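PDB 3ZLE: apical membrane antigen 1-like protein, soluble form from Toxoplasma gondii, which may play a role in the invasion of host cells by this apicomplexan parasite. Local coordinates for residues Glu41-Val46 against Ala133-Thr138; Lys191-Ala196 against Gly340-Val345. One frame throughout, in Å; residues are numbered along the deposited sequence.

Overall arrangement
Contact 1 closes before contact 2 opens along the chain, so the two are in series rather than nested, and both belong to the AMA1 region of the chain. Their centres lie about 31 Å apart and their nearest atoms about 13 Å, so they do not touch and form separate links. Contact 1 is peripheral, about 23 Å from the centre of the chain, and links the hairpin of strands 38-40 and 43-45 to the loop before strand 148-151. Contact 2, about 11 Å from that centre, ties the end of strand 187-191 and the loop that follows it to the segment after strand 333-337. Strands 148-151 and 199-202 are neighbours in one antiparallel sheet, so the two contacts border a common framework.

Contact 1 (Glu41-Val46 against Ala133-Thr138); sequences EGYREV and AVNPST
Tyr43 meets Asn135 through the end of its phenol: the two side chains cross at about a right angle, with the ring and amide planes turned 59° apart. The polar part is one weak hydrogen bond, Asn135 ND2 to Tyr43 OH at 3.3 Å, long but nearly straight, with an N-H...O angle of 166°. Non-polar contact is slight: ND2 of Asn135 also comes within 3.6 Å of Tyr43 CE2, approaching the ring obliquely, and the interface buries 96 Å² in all.

Within 133-138, a second set of bonds fixes the amide. Asn135 OD1 accepts from Ser137 N at 2.8 Å, an Asx turn, and from Thr138 N at 3.0 Å, which extends it to an Asx motif; Thr138 is poorly ordered, so its bond is less sharply defined. The two donors come from opposite faces of the amide plane, that of Thr138 standing well out of it. CG, anti to the backbone N, carries the amide out toward Tyr43, and the turn about CB-CG (chi2 -74°) then sets OD1 toward the turn and ND2 toward the phenol.

Outside the two segments, Trp286 packs edge-to-face with the Tyr43 ring, and Glu41 binds Thr143 N and Ser142 OG further along the same loop.

Chemically, the amide divides its work: its oxygen organises the turn, while its nitrogen makes the weaker link to the hairpin of strands 38-40 and 43-45.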
ATOM      1  N   GLU A  41     -15.301  18.009  -6.461  1.00 43.28           N
ATOM      2  CA  GLU A  41     -16.384  18.139  -7.430  1.00 34.32           C
ATOM      3  C   GLU A  41     -17.452  17.070  -7.251  1.00 32.70           C
ATOM      4  O   GLU A  41     -18.060  16.624  -8.219  1.00 35.35           O
ATOM      5  CB  GLU A  41     -15.850  18.106  -8.853  1.00 32.41           C
ATOM      6  CG  GLU A  41     -14.795  19.177  -9.155  1.00 37.45           C
ATOM      7  CD  GLU A  41     -14.279  19.086 -10.580  1.00 44.96           C
ATOM      8  OE1 GLU A  41     -14.569  18.073 -11.259  1.00 54.02           O
ATOM      9  OE2 GLU A  41     -13.567  20.007 -11.025  1.00 58.84           O
ATOM     10  N   GLY A  42     -17.610  16.591  -6.022  1.00 36.31           N
ATOM     11  CA  GLY A  42     -18.607  15.543  -5.735  1.00 30.56           C
ATOM     12  C   GLY A  42     -18.115  14.096  -5.870  1.00 42.12           C
ATOM     13  O   GLY A  42     -18.855  13.169  -5.553  1.00 43.47           O
ATOM     14  N   TYR A  43     -16.846  13.882  -6.232  1.00 36.86           N
ATOM     15  CA  TYR A  43     -16.353  12.493  -6.337  1.00 34.70           C
ATOM     16  C   TYR A  43     -15.271  12.119  -5.336  1.00 40.86           C
ATOM     17  O   TYR A  43     -14.382  12.930  -5.040  1.00 34.46           O
ATOM     18  CB  TYR A  43     -15.867  12.196  -7.733  1.00 30.09           C
ATOM     19  CG  TYR A  43     -16.893  12.419  -8.778  1.00 32.16           C
ATOM     20  CD1 TYR A  43     -17.760  11.386  -9.173  1.00 37.73           C
ATOM     21  CD2 TYR A  43     -16.966  13.636  -9.437  1.00 31.79           C
ATOM     22  CE1 TYR A  43     -18.672  11.576 -10.202  1.00 37.52           C
ATOM     23  CE2 TYR A  43     -17.902  13.858 -10.437  1.00 41.89           C
ATOM     24  CZ  TYR A  43     -18.761  12.836 -10.810  1.00 41.96           C
ATOM     25  OH  TYR A  43     -19.659  13.069 -11.832  1.00 45.85           O
ATOM     26  N   ARG A  44     -15.285  10.853  -4.906  1.00 32.43           N
ATOM     27  CA  ARG A  44     -14.179  10.306  -4.094  1.00 32.26           C
ATOM     28  C   ARG A  44     -12.873  10.221  -4.906  1.00 29.79           C
ATOM     29  O   ARG A  44     -12.879   9.881  -6.096  1.00 25.67           O
ATOM     30  CB  ARG A  44     -14.568   8.939  -3.535  1.00 30.55           C
ATOM     31  CG  ARG A  44     -16.019   8.893  -3.144  1.00 28.33           C
ATOM     32  CD  ARG A  44     -16.285   7.933  -1.997  1.00 27.76           C
ATOM     33  NE  ARG A  44     -15.285   8.046  -0.956  1.00 28.21           N
ATOM     34  CZ  ARG A  44     -15.027   7.083  -0.073  1.00 30.11           C
ATOM     35  NH1 ARG A  44     -15.724   5.951  -0.096  1.00 28.48           N
ATOM     36  NH2 ARG A  44     -14.162   7.299   0.895  1.00 21.45           N
ATOM     37  N   GLU A  45     -11.789  10.692  -4.312  1.00 24.95           N
ATOM     38  CA  GLU A  45     -10.543  10.892  -5.051  1.00 26.49           C
ATOM     39  C   GLU A  45      -9.435  10.164  -4.277  1.00 24.08           C
ATOM     40  O   GLU A  45      -9.480  10.120  -3.023  1.00 25.64           O
ATOM     41  CB  GLU A  45     -10.277  12.401  -5.169  1.00 23.28           C
ATOM     42  CG  GLU A  45      -9.009  12.795  -5.887  1.00 22.49           C
ATOM     43  CD  GLU A  45      -8.852  14.307  -5.973  1.00 29.84           C
ATOM     44  OE1 GLU A  45      -8.903  14.957  -4.911  1.00 32.13           O
ATOM     45  OE2 GLU A  45      -8.690  14.850  -7.099  1.00 33.05           O
ATOM     46  N   VAL A  46      -8.572   9.435  -4.999  1.00 17.70           N
ATOM     47  CA  VAL A  46      -7.485   8.645  -4.343  1.00 17.67           C
ATOM     48  C   VAL A  46      -6.530   9.619  -3.722  1.00 17.98           C
ATOM     49  O   VAL A  46      -6.079  10.542  -4.385  1.00 21.03           O
ATOM     50  CB  VAL A  46      -6.692   7.759  -5.368  1.00 22.19           C
ATOM     51  CG1 VAL A  46      -5.698   6.817  -4.654  1.00 20.08           C
ATOM     52  CG2 VAL A  46      -7.651   6.932  -6.217  1.00 22.77           C
ATOM     53  N   ALA A 133      -7.821  16.052 -15.888  1.00 32.43           N
ATOM     54  CA  ALA A 133      -8.901  15.088 -15.945  1.00 34.41           C
ATOM     55  C   ALA A 133     -10.088  15.638 -16.712  1.00 41.39           C
ATOM     56  O   ALA A 133     -10.263  16.857 -16.839  1.00 45.39           O
ATOM     57  CB  ALA A 133      -9.332  14.715 -14.546  1.00 33.88           C
ATOM     58  N   VAL A 134     -10.941  14.726 -17.153  1.00 39.22           N
ATOM     59  CA  VAL A 134     -12.125  15.067 -17.894  1.00 45.10           C
ATOM     60  C   VAL A 134     -13.278  14.265 -17.289  1.00 43.37           C
ATOM     61  O   VAL A 134     -13.147  13.073 -17.059  1.00 40.34           O
ATOM     62  CB  VAL A 134     -11.965  14.677 -19.375  1.00 42.71           C
ATOM     63  CG1 VAL A 134     -13.323  14.485 -20.021  1.00 47.00           C
ATOM     64  CG2 VAL A 134     -11.155  15.723 -20.143  1.00 43.09           C
ATOM     65  N   ASN A 135     -14.382  14.919 -16.970  1.00 39.72           N
ATOM     66  CA  ASN A 135     -15.494  14.193 -16.388  1.00 48.36           C
ATOM     67  C   ASN A 135     -15.974  13.104 -17.349  1.00 50.72           C
ATOM     68  O   ASN A 135     -16.118  13.350 -18.536  1.00 54.11           O
ATOM     69  CB  ASN A 135     -16.625  15.138 -16.014  1.00 41.63           C
ATOM     70  CG  ASN A 135     -17.671  14.477 -15.141  1.00 40.79           C
ATOM     71  OD1 ASN A 135     -18.470  13.676 -15.618  1.00 41.99           O
ATOM     72  ND2 ASN A 135     -17.694  14.832 -13.868  1.00 40.97           N
ATOM     73  N   PRO A 136     -16.106  11.864 -16.852  1.00 59.10           N
ATOM     74  CA  PRO A 136     -16.438  10.748 -17.737  1.00 65.06           C
ATOM     75  C   PRO A 136     -17.932  10.706 -18.097  1.00 62.36           C
ATOM     76  O   PRO A 136     -18.322   9.976 -19.009  1.00 66.18           O
ATOM     77  CB  PRO A 136     -16.037   9.506 -16.918  1.00 55.04           C
ATOM     78  CG  PRO A 136     -15.656   9.998 -15.552  1.00 52.47           C
ATOM     79  CD  PRO A 136     -16.057  11.442 -15.447  1.00 60.24           C
ATOM     80  N   SER A 137     -18.745  11.509 -17.407  1.00 57.87           N
ATOM     81  CA  SER A 137     -20.121  11.797 -17.847  1.00 56.18           C
ATOM     82  C   SER A 137     -20.227  13.095 -18.652  1.00 65.74           C
ATOM     83  O   SER A 137     -20.313  13.068 -19.882  1.00 65.40           O
ATOM     84  CB  SER A 137     -21.074  11.851 -16.650  1.00 68.83           C
ATOM     85  OG  SER A 137     -21.379  10.545 -16.199  1.00 66.22           O
ATOM     86  N   THR A 138     -20.183  14.231 -17.958  1.00 76.70           N
ATOM     87  CA  THR A 138     -20.415  15.527 -18.594  1.00 65.89           C
ATOM     88  C   THR A 138     -19.455  15.773 -19.736  1.00 63.84           C
ATOM     89  O   THR A 138     -19.719  16.605 -20.599  1.00 75.76           O
ATOM     90  CB  THR A 138     -20.337  16.697 -17.594  1.00 62.60           C
ATOM     91  OG1 THR A 138     -18.966  17.039 -17.342  1.00 76.28           O
ATOM     92  CG2 THR A 138     -21.023  16.333 -16.292  1.00 86.17           C
TER

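Contact 2 (Lys191-Ala196 against Gly340-Val345); sequences KEKSSA and GSSTEV
The backbones stay well apart, Lys191 CA lying 9.1 Å from Ser341 CA and Lys193 CA 8.5 Å from Ser342 CA, and the gap is bridged by two lysine side chains. Lys191 ends on the main chain: its NZ donates to Gly340 O at 3.0 Å, almost in line with the carbonyl (C=O...N angle 161°). Bends at chi2 (-49°) and chi4 (58°) shape the route of its chain to that oxygen. The same ammonium also bonds Ala338 O, its stronger polar partner, and Gly340 O takes a further bond from Trp257 NE1.

In the fold, this joins the end of strand 187-191 and the loop that follows it to the segment between strand 333-337 of the four-stranded antiparallel sheet and strand 344-345, which pairs in parallel with 222-223. Helix 253-262 supplies packing for Lys191 through Trp257, Lys258 and Phe261.

Lys193 takes another form. Its chain runs fully extended beyond CG to place NZ 3.2 Å from Ser342 OG, a hydrogen bond in which the serine accepts. The neighbouring methylene, Lys193 CE, lies 3.5 Å from Ser342 OG. Beyond the two segments, Glu254 forms a long, weak ion pair with Lys193, whereas Trp257 touches the Ser342 side chain.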
ATOM      1  N   LYS A 191      -2.619  -7.653  -3.452  1.00 26.48           N
ATOM      2  CA  LYS A 191      -1.162  -7.782  -3.670  1.00 25.87           C
ATOM      3  C   LYS A 191      -0.790  -8.949  -4.595  1.00 29.39           C
ATOM      4  O   LYS A 191      -1.099 -10.106  -4.303  1.00 31.19           O
ATOM      5  CB  LYS A 191      -0.407  -7.945  -2.362  1.00 25.90           C
ATOM      6  CG  LYS A 191      -0.264  -6.697  -1.503  1.00 28.55           C
ATOM      7  CD  LYS A 191       0.229  -5.500  -2.270  1.00 24.37           C
ATOM      8  CE  LYS A 191       0.430  -4.254  -1.406  1.00 17.93           C
ATOM      9  NZ  LYS A 191       1.364  -4.352  -0.258  1.00 15.83           N
ATOM     10  N   GLU A 192       0.008  -8.631  -5.620  1.00 31.80           N
ATOM     11  CA  GLU A 192       0.556  -9.611  -6.526  1.00 36.52           C
ATOM     12  C   GLU A 192       2.076  -9.566  -6.558  1.00 32.91           C
ATOM     13  O   GLU A 192       2.684  -8.568  -6.254  1.00 33.68           O
ATOM     14  CB  GLU A 192      -0.038  -9.466  -7.940  1.00 36.39           C
ATOM     15  CG  GLU A 192       0.423  -8.239  -8.680  1.00 38.10           C
ATOM     16  CD  GLU A 192       0.141  -8.290 -10.182  1.00 45.31           C
ATOM     17  OE1 GLU A 192      -0.912  -8.836 -10.600  1.00 48.60           O
ATOM     18  OE2 GLU A 192       0.951  -7.730 -10.946  1.00 39.00           O
ATOM     19  N   LYS A 193       2.669 -10.738  -6.678  1.00 37.68           N
ATOM     20  CA  LYS A 193       4.083 -10.848  -6.875  1.00 35.59           C
ATOM     21  C   LYS A 193       4.299 -11.762  -8.041  1.00 40.47           C
ATOM     22  O   LYS A 193       4.094 -12.971  -7.935  1.00 43.77           O
ATOM     23  CB  LYS A 193       4.763 -11.400  -5.646  1.00 33.13           C
ATOM     24  CG  LYS A 193       6.280 -11.424  -5.747  1.00 36.97           C
ATOM     25  CD  LYS A 193       6.874 -11.944  -4.450  1.00 42.69           C
ATOM     26  CE  LYS A 193       8.385 -11.768  -4.404  1.00 38.61           C
ATOM     27  NZ  LYS A 193       8.871 -12.223  -3.065  1.00 57.86           N
ATOM     28  N   SER A 194       4.621 -11.154  -9.175  1.00 37.88           N
ATOM     29  CA  SER A 194       4.758 -11.835 -10.453  1.00 38.53           C
ATOM     30  C   SER A 194       6.112 -11.458 -11.048  1.00 41.91           C
ATOM     31  O   SER A 194       6.610 -10.352 -10.847  1.00 39.14           O
ATOM     32  CB  SER A 194       3.644 -11.369 -11.405  1.00 39.04           C
ATOM     33  OG  SER A 194       4.001 -11.598 -12.757  1.00 62.40           O
ATOM     34  N   SER A 195       6.719 -12.370 -11.780  1.00 45.09           N
ATOM     35  CA  SER A 195       7.970 -12.032 -12.430  1.00 42.97           C
ATOM     36  C   SER A 195       7.722 -11.147 -13.680  1.00 36.27           C
ATOM     37  O   SER A 195       8.600 -10.414 -14.100  1.00 33.28           O
ATOM     38  CB  SER A 195       8.715 -13.291 -12.812  1.00 39.92           C
ATOM     39  OG  SER A 195       7.841 -14.161 -13.485  1.00 48.15           O
ATOM     40  N   ALA A 196       6.525 -11.211 -14.233  1.00 24.89           N
ATOM     41  CA  ALA A 196       6.233 -10.507 -15.520  1.00 28.64           C
ATOM     42  C   ALA A 196       6.048  -8.990 -15.384  1.00 24.38           C
ATOM     43  O   ALA A 196       6.242  -8.232 -16.367  1.00 22.88           O
ATOM     44  CB  ALA A 196       5.005 -11.133 -16.206  1.00 21.61           C
ATOM     45  N   GLY A 340       4.030  -1.646   1.943  1.00 21.63           N
ATOM     46  CA  GLY A 340       5.334  -1.976   1.407  1.00 22.69           C
ATOM     47  C   GLY A 340       5.347  -3.120   0.426  1.00 23.36           C
ATOM     48  O   GLY A 340       4.310  -3.737   0.158  1.00 24.37           O
ATOM     49  N   SER A 341       6.516  -3.313  -0.192  1.00 26.68           N
ATOM     50  CA  SER A 341       6.844  -4.514  -0.967  1.00 28.11           C
ATOM     51  C   SER A 341       7.202  -5.688  -0.076  1.00 24.53           C
ATOM     52  O   SER A 341       7.353  -5.538   1.098  1.00 21.61           O
ATOM     53  CB  SER A 341       8.051  -4.242  -1.879  1.00 25.75           C
ATOM     54  OG  SER A 341       8.014  -5.123  -3.000  1.00 29.70           O
ATOM     55  N   SER A 342       7.484  -6.831  -0.672  1.00 25.44           N
ATOM     56  CA  SER A 342       8.035  -7.931   0.091  1.00 27.74           C
ATOM     57  C   SER A 342       9.556  -7.919  -0.010  1.00 24.58           C
ATOM     58  O   SER A 342      10.201  -8.686   0.672  1.00 28.05           O
ATOM     59  CB  SER A 342       7.496  -9.291  -0.409  1.00 23.69           C
ATOM     60  OG  SER A 342       7.837  -9.474  -1.776  1.00 29.01           O
ATOM     61  N   THR A 343      10.124  -7.036  -0.841  1.00 21.21           N
ATOM     62  CA  THR A 343      11.573  -6.923  -0.892  1.00 22.64           C
ATOM     63  C   THR A 343      12.021  -6.487   0.493  1.00 24.48           C
ATOM     64  O   THR A 343      11.294  -5.774   1.161  1.00 21.65           O
ATOM     65  CB  THR A 343      12.049  -5.920  -1.952  1.00 32.32           C
ATOM     66  OG1 THR A 343      11.389  -4.653  -1.768  1.00 29.64           O
ATOM     67  CG2 THR A 343      11.777  -6.456  -3.335  1.00 24.25           C
ATOM     68  N   GLU A 344      13.159  -6.990   0.969  1.00 22.71           N
ATOM     69  CA  GLU A 344      13.573  -6.791   2.371  1.00 23.24           C
ATOM     70  C   GLU A 344      14.808  -5.896   2.576  1.00 25.87           C
ATOM     71  O   GLU A 344      15.786  -6.015   1.819  1.00 23.24           O
ATOM     72  CB  GLU A 344      13.828  -8.155   3.031  1.00 24.87           C
ATOM     73  CG  GLU A 344      12.610  -9.098   3.008  1.00 25.99           C
ATOM     74  CD  GLU A 344      12.954 -10.489   3.507  1.00 23.81           C
ATOM     75  OE1 GLU A 344      14.134 -10.731   3.862  1.00 29.04           O
ATOM     76  OE2 GLU A 344      12.085 -11.348   3.449  1.00 25.55           O
ATOM     77  N   VAL A 345      14.753  -4.968   3.552  1.00 19.36           N
ATOM     78  CA  VAL A 345      15.891  -4.149   3.845  1.00 21.02           C
ATOM     79  C   VAL A 345      16.339  -4.452   5.274  1.00 19.33           C
ATOM     80  O   VAL A 345      15.549  -4.907   6.103  1.00 18.35           O
ATOM     81  CB  VAL A 345      15.565  -2.640   3.754  1.00 19.20           C
ATOM     82  CG1 VAL A 345      15.265  -2.177   2.362  1.00 19.35           C
ATOM     83  CG2 VAL A 345      14.598  -2.198   4.822  1.00 20.82           C
TER